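Local coordinates for protein DNA polymerase III beta subunit (Streptococcus pyogenes, PDB 2AVT) that serves as the sliding clamp of the bacterial replicase, a ring of two subunits that encircles DNA and probably tethers the polymerase to it, at residues D91-Q103 / T107-D119. Residues are numbered along the deposited sequence; the frame is centred on the assembly and turned at random.
Sequences DISINVKEIEQHQ and TSGKSEITLKGKD
N95 and T107 form an antiparallel hydrogen-bonded pair. N95 N reaches T107 O at 2.9 Å, and T107 N returns the bond to N95 O over the same distance. Both bonds are nearly straight and lie in the carbonyl planes. T107 O also receives a CA-H...O contact from I94. A water lies 2.9 Å from T107 OG1 and is within reach of N95 O.

Next to it, S108 turns its hydroxyl toward the start of 91-103. Its OG stands anti to the backbone N (chi1 -179°) and accepts a bent hydrogen bond from D91 N at 2.9 Å. The D91 carboxylate lies alongside G109, with OD1 3.5 Å from G109 CA. G109, second residue of the type II' turn S108-S111, has a positive phi.

At the other end, G117 N donates a short bond to H102 O at 2.6 Å. It is bent at the N-H, while the donor lies close to the line of the carbonyl. Q103 and K116 are a non-hydrogen-bonded pair here, and L115 O meets Q103 CA in a CA-H...O contact. K116 bends back, bringing its CE to 3.1 Å from Q101 O.

Strands 93-99, 103-108 and 111-116 make an antiparallel meander of two consecutive hairpins in the N-terminal clamp domain. The first hairpin turns through Q101 and H102, both with positive phi.

The H102 ring crosses D119 obliquely. D119 N sits 3.7 Å above one ring face, toward the rim. H102 NE2 donates a weak hydrogen bond, bent at 129°, to D119 OD2 at 3.1 Å, with ring and carboxylate planes 59° apart. The other carboxylate oxygen, OD1, accepts from D121 N.

Farther out, L115 packs on F81, F82 and I85 of helix 79-88. Residues S111-L115 pair with a strand of the second subunit, so the sheet continues across the ring interface. K110 adds a salt bridge to D316 of that subunit.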
# COMPACT_ATOMS: atom_id res chain seq x y z
N ASP A 91 -16.73 21.02 7.03
CA ASP A 91 -16.15 22.36 7.14
C ASP A 91 -14.74 22.49 7.70
O ASP A 91 -14.23 21.61 8.41
CB ASP A 91 -17.08 23.27 7.92
CG ASP A 91 -18.11 23.95 7.03
OD1 ASP A 91 -18.80 23.25 6.26
OD2 ASP A 91 -18.23 25.19 7.11
N ILE A 92 -14.12 23.62 7.38
CA ILE A 92 -12.76 23.93 7.81
C ILE A 92 -12.60 23.94 9.32
O ILE A 92 -11.53 23.65 9.83
CB ILE A 92 -12.32 25.31 7.25
CG1 ILE A 92 -12.46 25.31 5.72
CG2 ILE A 92 -10.87 25.58 7.63
CD1 ILE A 92 -12.11 26.64 5.06
N SER A 93 -13.67 24.27 10.04
CA SER A 93 -13.59 24.31 11.49
C SER A 93 -14.57 23.36 12.17
O SER A 93 -15.69 23.15 11.71
CB SER A 93 -13.79 25.73 12.02
OG SER A 93 -14.97 26.32 11.50
N ILE A 94 -14.12 22.81 13.29
CA ILE A 94 -14.92 21.87 14.05
C ILE A 94 -15.13 22.33 15.47
O ILE A 94 -14.20 22.81 16.13
CB ILE A 94 -14.22 20.49 14.10
CG1 ILE A 94 -14.04 19.97 12.68
CG2 ILE A 94 -15.05 19.52 14.92
CD1 ILE A 94 -13.29 18.67 12.60
N ASN A 95 -16.36 22.20 15.95
CA ASN A 95 -16.69 22.57 17.30
C ASN A 95 -16.86 21.26 18.05
O ASN A 95 -17.55 20.35 17.58
CB ASN A 95 -17.99 23.36 17.34
CG ASN A 95 -18.24 24.00 18.69
OD1 ASN A 95 -18.68 23.35 19.63
ND2 ASN A 95 -17.95 25.30 18.79
N VAL A 96 -16.20 21.15 19.20
CA VAL A 96 -16.24 19.95 20.02
C VAL A 96 -16.87 20.28 21.36
O VAL A 96 -16.34 21.09 22.11
CB VAL A 96 -14.83 19.41 20.28
CG1 VAL A 96 -14.90 18.09 21.02
CG2 VAL A 96 -14.09 19.25 18.96
N LYS A 97 -18.01 19.66 21.65
CA LYS A 97 -18.71 19.93 22.90
C LYS A 97 -19.09 18.66 23.63
O LYS A 97 -19.84 17.84 23.10
CB LYS A 97 -19.97 20.77 22.63
CG LYS A 97 -20.67 21.28 23.88
CD LYS A 97 -21.81 22.23 23.51
CE LYS A 97 -22.32 23.01 24.71
NZ LYS A 97 -23.08 24.24 24.30
N GLU A 98 -18.56 18.50 24.83
CA GLU A 98 -18.88 17.32 25.63
C GLU A 98 -20.22 17.52 26.31
O GLU A 98 -20.53 18.63 26.75
CB GLU A 98 -17.79 17.07 26.69
CG GLU A 98 -18.22 16.14 27.82
CD GLU A 98 -17.12 15.91 28.85
OE1 GLU A 98 -16.22 16.77 28.97
OE2 GLU A 98 -17.16 14.88 29.56
N ILE A 99 -21.01 16.46 26.38
CA ILE A 99 -22.30 16.52 27.05
C ILE A 99 -22.28 15.39 28.07
O ILE A 99 -21.24 14.76 28.28
CB ILE A 99 -23.48 16.35 26.07
CG1 ILE A 99 -23.37 15.02 25.31
CG2 ILE A 99 -23.49 17.51 25.09
CD1 ILE A 99 -24.56 14.75 24.39
N GLU A 100 -23.43 15.12 28.69
CA GLU A 100 -23.52 14.09 29.71
C GLU A 100 -23.13 12.69 29.27
O GLU A 100 -23.24 12.34 28.09
CB GLU A 100 -24.95 14.03 30.27
CG GLU A 100 -26.01 13.71 29.23
CD GLU A 100 -27.37 13.47 29.84
OE1 GLU A 100 -27.89 14.37 30.54
OE2 GLU A 100 -27.93 12.36 29.64
N GLN A 101 -22.67 11.90 30.23
CA GLN A 101 -22.28 10.52 30.02
C GLN A 101 -21.11 10.32 29.06
O GLN A 101 -21.11 9.41 28.24
CB GLN A 101 -23.49 9.72 29.53
CG GLN A 101 -24.71 9.89 30.42
CD GLN A 101 -25.96 9.26 29.84
OE1 GLN A 101 -26.29 9.48 28.67
NE2 GLN A 101 -26.67 8.49 30.65
N HIS A 102 -20.11 11.19 29.18
CA HIS A 102 -18.90 11.14 28.36
C HIS A 102 -19.14 11.02 26.86
O HIS A 102 -18.59 10.15 26.20
CB HIS A 102 -17.99 10.01 28.86
CG HIS A 102 -17.65 10.12 30.31
ND1 HIS A 102 -18.39 9.50 31.30
CD2 HIS A 102 -16.71 10.85 30.95
CE1 HIS A 102 -17.93 9.84 32.48
NE2 HIS A 102 -16.91 10.67 32.30
N GLN A 103 -19.96 11.92 26.34
CA GLN A 103 -20.28 11.97 24.92
C GLN A 103 -19.79 13.30 24.41
O GLN A 103 -19.80 14.29 25.14
CB GLN A 103 -21.80 11.89 24.71
CG GLN A 103 -22.47 10.63 25.22
CD GLN A 103 -23.97 10.65 24.97
OE1 GLN A 103 -24.74 11.20 25.77
NE2 GLN A 103 -24.40 10.06 23.86
N THR A 107 -19.52 19.29 15.71
CA THR A 107 -20.30 20.05 14.73
C THR A 107 -19.38 20.72 13.72
O THR A 107 -18.44 21.44 14.08
CB THR A 107 -21.15 21.14 15.41
OG1 THR A 107 -22.05 20.52 16.34
CG2 THR A 107 -21.97 21.91 14.38
N SER A 108 -19.64 20.45 12.45
CA SER A 108 -18.86 21.01 11.36
C SER A 108 -19.82 21.26 10.22
O SER A 108 -20.28 20.32 9.56
CB SER A 108 -17.77 20.03 10.92
OG SER A 108 -17.00 20.58 9.86
N GLY A 109 -20.13 22.53 9.97
CA GLY A 109 -21.05 22.86 8.91
C GLY A 109 -22.43 22.39 9.32
O GLY A 109 -22.84 22.59 10.46
N LYS A 110 -23.12 21.73 8.40
CA LYS A 110 -24.47 21.23 8.66
C LYS A 110 -24.44 19.83 9.25
O LYS A 110 -25.50 19.22 9.44
CB LYS A 110 -25.26 21.21 7.36
CG LYS A 110 -25.50 22.58 6.77
CD LYS A 110 -25.57 22.49 5.26
CE LYS A 110 -24.28 21.86 4.73
NZ LYS A 110 -24.15 22.02 3.26
N SER A 111 -23.24 19.32 9.53
CA SER A 111 -23.10 17.98 10.07
C SER A 111 -22.86 17.93 11.57
O SER A 111 -21.96 18.60 12.09
CB SER A 111 -21.95 17.26 9.34
OG SER A 111 -21.90 15.88 9.69
N GLU A 112 -23.68 17.15 12.26
CA GLU A 112 -23.56 16.97 13.70
C GLU A 112 -23.41 15.49 14.03
O GLU A 112 -24.33 14.69 13.80
CB GLU A 112 -24.77 17.52 14.44
CG GLU A 112 -24.68 17.25 15.93
CD GLU A 112 -25.89 17.70 16.70
OE1 GLU A 112 -26.04 18.92 16.91
OE2 GLU A 112 -26.71 16.84 17.08
N ILE A 113 -22.25 15.13 14.57
CA ILE A 113 -21.94 13.74 14.92
C ILE A 113 -21.63 13.62 16.41
O ILE A 113 -20.72 14.28 16.92
CB ILE A 113 -20.72 13.23 14.10
CG1 ILE A 113 -21.08 13.19 12.61
CG2 ILE A 113 -20.30 11.82 14.59
CD1 ILE A 113 -19.89 12.98 11.69
N THR A 114 -22.40 12.79 17.10
CA THR A 114 -22.18 12.59 18.53
C THR A 114 -21.51 11.25 18.75
O THR A 114 -21.94 10.23 18.19
CB THR A 114 -23.51 12.64 19.29
OG1 THR A 114 -24.20 13.85 18.95
CG2 THR A 114 -23.28 12.58 20.80
N LEU A 115 -20.45 11.24 19.55
CA LEU A 115 -19.71 10.01 19.85
C LEU A 115 -19.69 9.69 21.33
O LEU A 115 -19.62 10.59 22.17
CB LEU A 115 -18.26 10.14 19.37
CG LEU A 115 -18.07 10.52 17.91
CD1 LEU A 115 -16.60 10.74 17.64
CD2 LEU A 115 -18.67 9.44 17.00
N LYS A 116 -19.75 8.40 21.66
CA LYS A 116 -19.70 7.99 23.06
C LYS A 116 -18.24 7.78 23.43
O LYS A 116 -17.48 7.15 22.67
CB LYS A 116 -20.51 6.71 23.28
CG LYS A 116 -20.40 6.10 24.68
CD LYS A 116 -20.62 7.14 25.78
CE LYS A 116 -21.60 6.65 26.84
NZ LYS A 116 -21.22 5.30 27.35
N GLY A 117 -17.83 8.31 24.57
CA GLY A 117 -16.46 8.15 25.01
C GLY A 117 -16.35 7.59 26.42
O GLY A 117 -17.33 7.11 26.98
N LYS A 118 -15.17 7.66 27.01
CA LYS A 118 -14.98 7.13 28.36
C LYS A 118 -14.26 8.13 29.24
O LYS A 118 -13.54 9.00 28.75
CB LYS A 118 -14.18 5.83 28.32
CG LYS A 118 -14.85 4.68 27.59
CD LYS A 118 -14.04 3.40 27.78
CE LYS A 118 -14.66 2.21 27.05
NZ LYS A 118 -14.54 2.35 25.58
N ASP A 119 -14.47 7.98 30.54
CA ASP A 119 -13.84 8.83 31.54
C ASP A 119 -12.33 8.56 31.49
O ASP A 119 -11.90 7.41 31.40
CB ASP A 119 -14.37 8.47 32.93
CG ASP A 119 -13.99 9.48 33.98
OD1 ASP A 119 -12.78 9.68 34.24
OD2 ASP A 119 -14.92 10.10 34.54
O HOH W 1 -18.42 24.72 10.70
O HOH W 2 -20.55 20.61 18.83